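Local coordinates for protein putative glycoside hydrolase (Bacteroides thetaiotaomicron VPI-5482, PDB 3HBZ) that is of uncertain function but binds calcium and is a putative glycoside hydrolase that may act in carbohydrate metabolism, at residues Q73-A78 and K84-V89. Residues are numbered along the deposited sequence; the frame is centred on the assembly and turned at random.
Sequences QYTVTA and KKKYTV. With CA (calcium ion), chain C; CAC (cacodylate ion), chain F.
Lys84, paired with Thr77 at the loop end of a β-hairpin ladder, turns its backbone rather than its amine to a calcium ion: Lys84 O binds the metal at 2.3 Å. A cacodylate, probably from the crystallisation liquor, bridges the site, its O1 ligating calcium and accepting a nearly straight bond from Lys84 N, while Glu9 and two waters are further ligands. The aliphatic chain of Lys84, extended beyond CG, lies alongside Thr77, with Lys84 CE 3.5 Å from Thr77 OG1.

The hairpin illustrates how an antiparallel pair divides its work. Two hydrogen-bonded pairs, Tyr74 with Tyr87 and Val76 with Lys85, supply four backbone bonds, Tyr87 N to Tyr74 O being 2.8 Å long. On the face of Gln73, Thr75 and Thr77, methylenes meet polar tips: the bend of Lys86 at chi3 (62°) folds CE back beside Gln73 OE1, which Lys86 CD also touches, at 3.0 Å. The other face sets apolar packing beside a polar cluster. Val76 CG2 lies 4.1 Å from Tyr87 CD1, and Val89 CG2 packs obliquely on the Tyr74 ring. Tyr87 OH accepts a hydrogen bond from Lys85 NZ and is also hydrogen-bonded to Ile12 N; an alanine here would probably leave both without that partner and open a gap beside Val76.

Asp11 and Asn30 also hold the Lys85 amine. In the five-stranded mixed sheet, strand 72-77 is flanked by strand 57-59, whose Ile58 touches Tyr74 and Val76, whereas strand 84-92 runs parallel to its other neighbour, strand 32-36.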
loop_
_atom_site.group_PDB
_atom_site.type_symbol
_atom_site.label_atom_id
_atom_site.label_comp_id
_atom_site.label_asym_id
_atom_site.label_seq_id
_atom_site.Cartn_x
_atom_site.Cartn_y
_atom_site.Cartn_z
ATOM N N GLN A 73 -17.237 -14.040 -1.912
ATOM C CA GLN A 73 -16.587 -14.705 -0.787
ATOM C C GLN A 73 -16.367 -16.201 -1.032
ATOM O O GLN A 73 -17.216 -16.896 -1.594
ATOM C CB GLN A 73 -17.423 -14.569 0.487
ATOM C CG GLN A 73 -17.603 -13.130 0.978
ATOM C CD GLN A 73 -18.124 -13.073 2.384
ATOM O OE1 GLN A 73 -18.347 -14.104 3.014
ATOM N NE2 GLN A 73 -18.309 -11.872 2.895
ATOM N N TYR A 74 -15.225 -16.684 -0.574
ATOM C CA TYR A 74 -14.892 -18.087 -0.545
ATOM C C TYR A 74 -14.475 -18.479 0.860
ATOM O O TYR A 74 -13.836 -17.700 1.562
ATOM C CB TYR A 74 -13.676 -18.383 -1.440
ATOM C CG TYR A 74 -13.826 -18.097 -2.937
ATOM C CD1 TYR A 74 -13.844 -16.804 -3.423
ATOM C CD2 TYR A 74 -13.885 -19.133 -3.868
ATOM C CE1 TYR A 74 -13.925 -16.541 -4.800
ATOM C CE2 TYR A 74 -13.977 -18.885 -5.236
ATOM C CZ TYR A 74 -13.985 -17.587 -5.698
ATOM O OH TYR A 74 -14.080 -17.332 -7.035
ATOM N N THR A 75 -14.778 -19.709 1.246
ATOM C CA THR A 75 -14.323 -20.252 2.526
ATOM C C THR A 75 -13.346 -21.414 2.313
ATOM O O THR A 75 -13.653 -22.363 1.617
ATOM C CB THR A 75 -15.566 -20.717 3.355
ATOM O OG1 THR A 75 -16.342 -19.570 3.635
ATOM C CG2 THR A 75 -15.196 -21.370 4.669
ATOM N N VAL A 76 -12.196 -21.316 2.959
ATOM C CA VAL A 76 -11.180 -22.343 2.971
ATOM C C VAL A 76 -11.301 -23.057 4.319
ATOM O O VAL A 76 -11.356 -22.426 5.380
ATOM C CB VAL A 76 -9.801 -21.742 2.818
ATOM C CG1 VAL A 76 -8.731 -22.805 2.852
ATOM C CG2 VAL A 76 -9.707 -20.906 1.506
ATOM N N THR A 77 -11.400 -24.382 4.251
ATOM C CA THR A 77 -11.430 -25.235 5.412
ATOM C C THR A 77 -10.164 -26.049 5.429
ATOM O O THR A 77 -9.813 -26.654 4.402
ATOM C CB THR A 77 -12.627 -26.189 5.345
ATOM O OG1 THR A 77 -13.823 -25.412 5.207
ATOM C CG2 THR A 77 -12.685 -27.082 6.615
ATOM N N ALA A 78 -9.492 -26.052 6.584
ATOM C CA ALA A 78 -8.315 -26.891 6.773
ATOM C C ALA A 78 -8.676 -28.346 6.710
ATOM O O ALA A 78 -9.863 -28.726 6.807
ATOM C CB ALA A 78 -7.571 -26.577 8.101
ATOM N N LYS A 84 -11.375 -22.720 9.641
ATOM C CA LYS A 84 -11.919 -22.177 8.378
ATOM C C LYS A 84 -11.520 -20.706 8.257
ATOM O O LYS A 84 -11.278 -20.049 9.247
ATOM C CB LYS A 84 -13.450 -22.276 8.337
ATOM C CG LYS A 84 -13.989 -23.687 8.484
ATOM C CD LYS A 84 -15.529 -23.700 8.437
ATOM C CE LYS A 84 -16.057 -25.083 7.904
ATOM N NZ LYS A 84 -17.542 -25.090 7.925
ATOM N N LYS A 85 -11.415 -20.190 7.053
ATOM C CA LYS A 85 -11.157 -18.777 6.895
ATOM C C LYS A 85 -11.954 -18.304 5.707
ATOM O O LYS A 85 -11.918 -18.939 4.669
ATOM C CB LYS A 85 -9.656 -18.508 6.630
ATOM C CG LYS A 85 -9.195 -17.200 7.220
ATOM C CD LYS A 85 -7.982 -16.537 6.522
ATOM C CE LYS A 85 -6.798 -17.433 6.332
ATOM N NZ LYS A 85 -5.542 -16.608 6.154
ATOM N N LYS A 86 -12.581 -17.149 5.831
ATOM C CA LYS A 86 -13.298 -16.553 4.728
ATOM C C LYS A 86 -12.423 -15.524 4.057
ATOM O O LYS A 86 -11.815 -14.693 4.721
ATOM C CB LYS A 86 -14.584 -15.874 5.255
ATOM C CG LYS A 86 -15.766 -15.963 4.338
ATOM C CD LYS A 86 -17.128 -15.915 5.140
ATOM C CE LYS A 86 -17.326 -14.596 5.907
ATOM N NZ LYS A 86 -18.633 -14.499 6.687
ATOM N N TYR A 87 -12.372 -15.578 2.735
ATOM C CA TYR A 87 -11.715 -14.566 1.942
ATOM C C TYR A 87 -12.752 -13.839 1.119
ATOM O O TYR A 87 -13.663 -14.487 0.598
ATOM C CB TYR A 87 -10.735 -15.218 0.986
ATOM C CG TYR A 87 -9.425 -15.684 1.567
ATOM C CD1 TYR A 87 -9.306 -16.926 2.158
ATOM C CD2 TYR A 87 -8.269 -14.922 1.420
ATOM C CE1 TYR A 87 -8.092 -17.365 2.649
ATOM C CE2 TYR A 87 -7.045 -15.362 1.893
ATOM C CZ TYR A 87 -6.957 -16.596 2.472
ATOM O OH TYR A 87 -5.764 -17.027 2.979
ATOM N N THR A 88 -12.599 -12.519 1.014
ATOM C CA THR A 88 -13.302 -11.674 0.077
ATOM C C THR A 88 -12.429 -11.430 -1.145
ATOM O O THR A 88 -11.354 -10.850 -1.063
ATOM C CB THR A 88 -13.657 -10.318 0.711
ATOM O OG1 THR A 88 -14.477 -10.541 1.865
ATOM C CG2 THR A 88 -14.414 -9.389 -0.272
ATOM N N VAL A 89 -12.927 -11.834 -2.306
ATOM C CA VAL A 89 -12.173 -11.739 -3.533
ATOM C C VAL A 89 -12.856 -10.734 -4.445
ATOM O O VAL A 89 -14.041 -10.886 -4.774
ATOM C CB VAL A 89 -12.065 -13.092 -4.214
ATOM C CG1 VAL A 89 -11.314 -12.983 -5.603
ATOM C CG2 VAL A 89 -11.349 -14.109 -3.258
HETATM CA CA CA C . -11.720 -18.957 11.201
HETATM AS AS CAC F . -13.159 -21.527 13.072
HETATM O O1 CAC F . -11.891 -20.885 12.053
HETATM O O2 CAC F . -14.614 -22.049 12.271
HETATM C C1 CAC F . -12.311 -22.892 14.175
HETATM C C2 CAC F . -13.775 -20.079 14.258
HETATM O O HOH W 1 -14.174 -18.982 10.854
HETATM O O HOH W 2 -11.158 -16.872 10.312
#